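Local coordinates for xylulokinase (Brucella ovis, PDB 5VM1), which probably phosphorylates D-xylulose to D-xylulose 5-phosphate at the expense of ATP, as a member of the FGGY family of carbohydrate kinases, at residues A[149-161]-A[199-211]. Sequence-based numbering, arbitrary orientation.
Sequences ADIFARIRKVLLP and AKTGLGEGQMPQL
Gln207 joins 199-211 to 149-161 through both its side-chain amide and its backbone carbonyl. Its chain runs extended beyond CG, and NE2 donates to Ile155 O at 2.8 Å; the acceptor lies in the amide plane, although NE2 itself sits above the carbonyl plane of Ile155. The other end of the amide, OE1, accepts Gly204 N at 2.9 Å, so bonds at both ends fix the rotation of the group and tie the 205-207 3-10 turn to the residues before it. Three residues further along 149-161, Val158 N donates to Gln207 O at 2.9 Å.

The outer side of the contact is polar. Arg156 bends at chi2 and chi3 to bring its guanidinium back over Gln207, with CG of the glutamine against one face and the amide plane only 17° from that of the guanidinium. Lys157, with CG anti to its backbone N (chi1 -160°) and two bends beyond, lays CD beside Gln207 O and hydrogen-bonds through NZ to Gly206 O at 3.1 Å. On this same side of the strand, Leu159 CD2 rests against CB and CG of the Pro209 ring.

On the other face of the strand the contact is apolar. Leu203 divides its methyls, CD2 meeting Phe152 CZ at 4.0 Å and CD1 meeting Val158 CG2. Met208 curls so that CE reaches Val158 CB, the two side chains running alongside each other. Phe152 CZ also approaches the carbonyls of Thr201 and Gly202, at the Schellman motif ending helix 195-200.

Leu141 of helix 137-147 touches both Ile155 and Leu203, and Trp185 packs on Leu203 and Met208. Strand 157-159 pairs antiparallel with 91-93, where Arg156 and Lys157 form a classic beta bulge opposite Leu93; strand 210-212 instead runs parallel to 174-176, so the contact links two small sheets within the N-terminal FGGY region.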
loop_
_atom_site.group_PDB
_atom_site.type_symbol
_atom_site.label_atom_id
_atom_site.label_comp_id
_atom_site.label_asym_id
_atom_site.label_seq_id
_atom_site.Cartn_x
_atom_site.Cartn_y
_atom_site.Cartn_z
ATOM N N ALA A 149 -24.211 -3.118 17.986
ATOM C CA ALA A 149 -25.177 -3.994 17.333
ATOM C C ALA A 149 -26.308 -3.231 16.642
ATOM O O ALA A 149 -26.842 -3.715 15.636
ATOM C CB ALA A 149 -25.730 -4.992 18.341
ATOM N N ASP A 150 -26.710 -2.064 17.169
ATOM C CA ASP A 150 -27.741 -1.262 16.502
ATOM C C ASP A 150 -27.291 -0.795 15.123
ATOM O O ASP A 150 -28.088 -0.755 14.180
ATOM C CB ASP A 150 -28.144 -0.055 17.362
ATOM C CG ASP A 150 -26.967 0.847 17.763
ATOM O OD1 ASP A 150 -25.777 0.509 17.539
ATOM O OD2 ASP A 150 -27.266 1.923 18.343
ATOM N N ILE A 151 -26.024 -0.414 14.995
ATOM C CA ILE A 151 -25.445 -0.062 13.707
ATOM C C ILE A 151 -25.313 -1.274 12.793
ATOM O O ILE A 151 -25.430 -1.146 11.568
ATOM C CB ILE A 151 -24.102 0.638 13.969
ATOM C CG1 ILE A 151 -24.418 1.984 14.640
ATOM C CG2 ILE A 151 -23.224 0.685 12.698
ATOM C CD1 ILE A 151 -23.253 2.809 14.993
ATOM N N PHE A 152 -25.040 -2.455 13.349
ATOM C CA PHE A 152 -24.853 -3.625 12.502
ATOM C C PHE A 152 -26.170 -4.053 11.853
ATOM O O PHE A 152 -26.190 -4.468 10.689
ATOM C CB PHE A 152 -24.237 -4.759 13.320
ATOM C CG PHE A 152 -23.789 -5.924 12.496
ATOM C CD1 PHE A 152 -22.590 -5.860 11.770
ATOM C CD2 PHE A 152 -24.540 -7.088 12.456
ATOM C CE1 PHE A 152 -22.165 -6.950 10.997
ATOM C CE2 PHE A 152 -24.130 -8.173 11.701
ATOM C CZ PHE A 152 -22.945 -8.111 10.962
ATOM N N ALA A 153 -27.283 -3.923 12.579
ATOM C CA ALA A 153 -28.591 -4.331 12.074
ATOM C C ALA A 153 -29.042 -3.503 10.889
ATOM O O ALA A 153 -29.837 -3.993 10.085
ATOM C CB ALA A 153 -29.636 -4.229 13.187
ATOM N N ARG A 154 -28.536 -2.277 10.756
ATOM C CA ARG A 154 -28.932 -1.340 9.711
ATOM C C ARG A 154 -27.988 -1.335 8.518
ATOM O O ARG A 154 -28.238 -0.593 7.565
ATOM C CB ARG A 154 -29.029 0.082 10.276
ATOM C CG ARG A 154 -30.041 0.225 11.383
ATOM C CD ARG A 154 -30.331 1.683 11.606
ATOM N NE ARG A 154 -29.471 2.262 12.630
ATOM C CZ ARG A 154 -28.958 3.488 12.574
ATOM N NH1 ARG A 154 -29.200 4.267 11.518
ATOM N NH2 ARG A 154 -28.192 3.925 13.570
ATOM N N ILE A 155 -26.955 -2.180 8.523
ATOM C CA ILE A 155 -25.995 -2.221 7.427
ATOM C C ILE A 155 -26.656 -2.765 6.158
ATOM O O ILE A 155 -27.092 -3.921 6.092
ATOM C CB ILE A 155 -24.783 -3.073 7.797
ATOM C CG1 ILE A 155 -23.992 -2.435 8.931
ATOM C CG2 ILE A 155 -23.927 -3.319 6.571
ATOM C CD1 ILE A 155 -22.855 -3.280 9.356
ATOM N N ARG A 156 -26.652 -1.959 5.105
ATOM C CA ARG A 156 -27.107 -2.427 3.813
ATOM C C ARG A 156 -25.983 -2.503 2.785
ATOM O O ARG A 156 -26.150 -3.157 1.750
ATOM C CB ARG A 156 -28.267 -1.542 3.310
ATOM C CG ARG A 156 -29.658 -2.003 3.844
ATOM C CD ARG A 156 -29.992 -3.490 3.476
ATOM N NE ARG A 156 -29.481 -3.823 2.133
ATOM C CZ ARG A 156 -29.130 -5.041 1.708
ATOM N NH1 ARG A 156 -29.238 -6.100 2.508
ATOM N NH2 ARG A 156 -28.655 -5.198 0.475
ATOM N N LYS A 157 -24.849 -1.859 3.043
ATOM C CA LYS A 157 -23.694 -1.930 2.163
ATOM C C LYS A 157 -22.420 -1.694 2.989
ATOM O O LYS A 157 -22.413 -0.861 3.901
ATOM C CB LYS A 157 -23.862 -0.898 1.040
ATOM C CG LYS A 157 -23.024 -1.132 -0.190
ATOM C CD LYS A 157 -23.545 -2.313 -0.975
ATOM C CE LYS A 157 -25.071 -2.263 -1.176
ATOM N NZ LYS A 157 -25.500 -3.186 -2.262
ATOM N N VAL A 158 -21.344 -2.412 2.664
ATOM C CA VAL A 158 -20.019 -2.173 3.242
ATOM C C VAL A 158 -19.096 -1.769 2.106
ATOM O O VAL A 158 -18.835 -2.567 1.194
ATOM C CB VAL A 158 -19.434 -3.402 3.966
ATOM C CG1 VAL A 158 -17.992 -3.095 4.436
ATOM C CG2 VAL A 158 -20.335 -3.859 5.154
ATOM N N LEU A 159 -18.568 -0.556 2.173
ATOM C CA LEU A 159 -17.742 -0.043 1.098
ATOM C C LEU A 159 -16.378 0.343 1.645
ATOM O O LEU A 159 -16.260 0.766 2.800
ATOM C CB LEU A 159 -18.390 1.177 0.430
ATOM C CG LEU A 159 -19.688 1.021 -0.343
ATOM C CD1 LEU A 159 -20.249 2.393 -0.688
ATOM C CD2 LEU A 159 -19.427 0.223 -1.610
ATOM N N LEU A 160 -15.342 0.178 0.799
ATOM C CA LEU A 160 -14.028 0.709 1.117
ATOM C C LEU A 160 -13.954 2.177 0.698
ATOM O O LEU A 160 -14.718 2.626 -0.160
ATOM C CB LEU A 160 -12.942 -0.103 0.419
ATOM C CG LEU A 160 -12.804 -1.592 0.701
ATOM C CD1 LEU A 160 -12.052 -2.181 -0.455
ATOM C CD2 LEU A 160 -12.100 -1.877 1.989
ATOM N N PRO A 161 -13.012 2.940 1.258
ATOM C CA PRO A 161 -13.055 4.404 1.059
ATOM C C PRO A 161 -13.159 4.876 -0.388
ATOM O O PRO A 161 -14.054 5.667 -0.692
ATOM C CB PRO A 161 -11.755 4.868 1.737
ATOM C CG PRO A 161 -11.545 3.888 2.797
ATOM C CD PRO A 161 -11.991 2.563 2.251
ATOM N N ALA A 199 -20.774 -15.067 5.326
ATOM C CA ALA A 199 -21.679 -15.600 6.339
ATOM C C ALA A 199 -21.033 -15.676 7.723
ATOM O O ALA A 199 -21.716 -15.484 8.738
ATOM C CB ALA A 199 -22.154 -16.980 5.920
ATOM N N LYS A 200 -19.720 -15.932 7.781
ATOM C CA LYS A 200 -19.011 -16.088 9.047
ATOM C C LYS A 200 -18.844 -14.767 9.790
ATOM O O LYS A 200 -18.551 -14.767 10.993
ATOM C CB LYS A 200 -17.626 -16.696 8.765
ATOM C CG LYS A 200 -17.687 -18.109 8.245
ATOM C CD LYS A 200 -16.338 -18.765 8.012
ATOM C CE LYS A 200 -16.506 -20.271 8.096
ATOM N NZ LYS A 200 -15.252 -21.001 7.896
ATOM N N THR A 201 -19.050 -13.642 9.119
ATOM C CA THR A 201 -18.983 -12.342 9.759
ATOM C C THR A 201 -20.349 -11.687 9.831
ATOM O O THR A 201 -20.451 -10.542 10.287
ATOM C CB THR A 201 -17.997 -11.437 9.021
ATOM O OG1 THR A 201 -18.541 -11.049 7.756
ATOM C CG2 THR A 201 -16.708 -12.230 8.762
ATOM N N GLY A 202 -21.389 -12.381 9.373
ATOM C CA GLY A 202 -22.754 -11.947 9.545
ATOM C C GLY A 202 -23.319 -11.144 8.410
ATOM O O GLY A 202 -24.280 -10.396 8.624
ATOM N N LEU A 203 -22.769 -11.277 7.207
ATOM C CA LEU A 203 -23.210 -10.486 6.076
ATOM C C LEU A 203 -23.465 -11.401 4.886
ATOM O O LEU A 203 -23.112 -12.585 4.875
ATOM C CB LEU A 203 -22.178 -9.420 5.699
ATOM C CG LEU A 203 -21.690 -8.395 6.717
ATOM C CD1 LEU A 203 -20.475 -7.694 6.132
ATOM C CD2 LEU A 203 -22.779 -7.417 7.063
ATOM N N GLY A 204 -24.083 -10.827 3.854
ATOM C CA GLY A 204 -24.357 -11.533 2.631
ATOM C C GLY A 204 -23.728 -10.767 1.488
ATOM O O GLY A 204 -23.251 -9.648 1.664
ATOM N N GLU A 205 -23.716 -11.396 0.308
ATOM C CA GLU A 205 -23.077 -10.775 -0.850
ATOM C C GLU A 205 -23.821 -9.535 -1.333
ATOM O O GLU A 205 -23.201 -8.630 -1.908
ATOM C CB GLU A 205 -22.943 -11.810 -1.959
ATOM C CG GLU A 205 -22.172 -11.361 -3.167
ATOM C CD GLU A 205 -21.719 -12.546 -3.982
ATOM O OE1 GLU A 205 -21.114 -12.343 -5.060
ATOM O OE2 GLU A 205 -21.994 -13.684 -3.537
ATOM N N GLY A 206 -25.131 -9.455 -1.079
ATOM C CA GLY A 206 -25.915 -8.293 -1.446
ATOM C C GLY A 206 -25.561 -7.035 -0.689
ATOM O O GLY A 206 -26.034 -5.957 -1.062
ATOM N N GLN A 207 -24.802 -7.161 0.396
ATOM C CA GLN A 207 -24.269 -6.031 1.138
ATOM C C GLN A 207 -22.882 -5.650 0.663
ATOM O O GLN A 207 -22.263 -4.781 1.277
ATOM C CB GLN A 207 -24.211 -6.335 2.640
ATOM C CG GLN A 207 -25.550 -6.337 3.368
ATOM C CD GLN A 207 -25.452 -7.067 4.702
ATOM O OE1 GLN A 207 -24.991 -8.212 4.763
ATOM N NE2 GLN A 207 -25.860 -6.400 5.779
ATOM N N MET A 208 -22.337 -6.345 -0.352
ATOM C CA MET A 208 -21.073 -5.948 -0.949
ATOM C C MET A 208 -21.342 -5.216 -2.246
ATOM O O MET A 208 -22.391 -5.410 -2.871
ATOM C CB MET A 208 -20.159 -7.161 -1.220
ATOM C CG MET A 208 -19.826 -8.063 -0.036
ATOM S SD MET A 208 -18.662 -7.334 1.125
ATOM C CE MET A 208 -19.723 -6.831 2.488
ATOM N N PRO A 209 -20.419 -4.362 -2.688
ATOM C CA PRO A 209 -20.529 -3.791 -4.035
ATOM C C PRO A 209 -20.220 -4.847 -5.084
ATOM O O PRO A 209 -19.647 -5.902 -4.808
ATOM C CB PRO A 209 -19.469 -2.683 -4.041
ATOM C CG PRO A 209 -18.408 -3.222 -3.129
ATOM C CD PRO A 209 -19.175 -3.936 -2.021
ATOM N N GLN A 210 -20.578 -4.536 -6.320
ATOM C CA GLN A 210 -20.245 -5.407 -7.435
ATOM C C GLN A 210 -18.771 -5.238 -7.779
ATOM O O GLN A 210 -18.185 -4.174 -7.553
ATOM C CB GLN A 210 -21.147 -5.130 -8.645
ATOM N N LEU A 211 -18.161 -6.329 -8.253
ATOM C CA LEU A 211 -16.733 -6.401 -8.532
ATOM C C LEU A 211 -16.431 -6.242 -10.021
ATOM O O LEU A 211 -17.184 -6.709 -10.885
ATOM C CB LEU A 211 -16.156 -7.718 -8.022
ATOM C CG LEU A 211 -16.257 -7.847 -6.505
ATOM C CD1 LEU A 211 -15.990 -9.266 -6.076
ATOM C CD2 LEU A 211 -15.242 -6.908 -5.879
#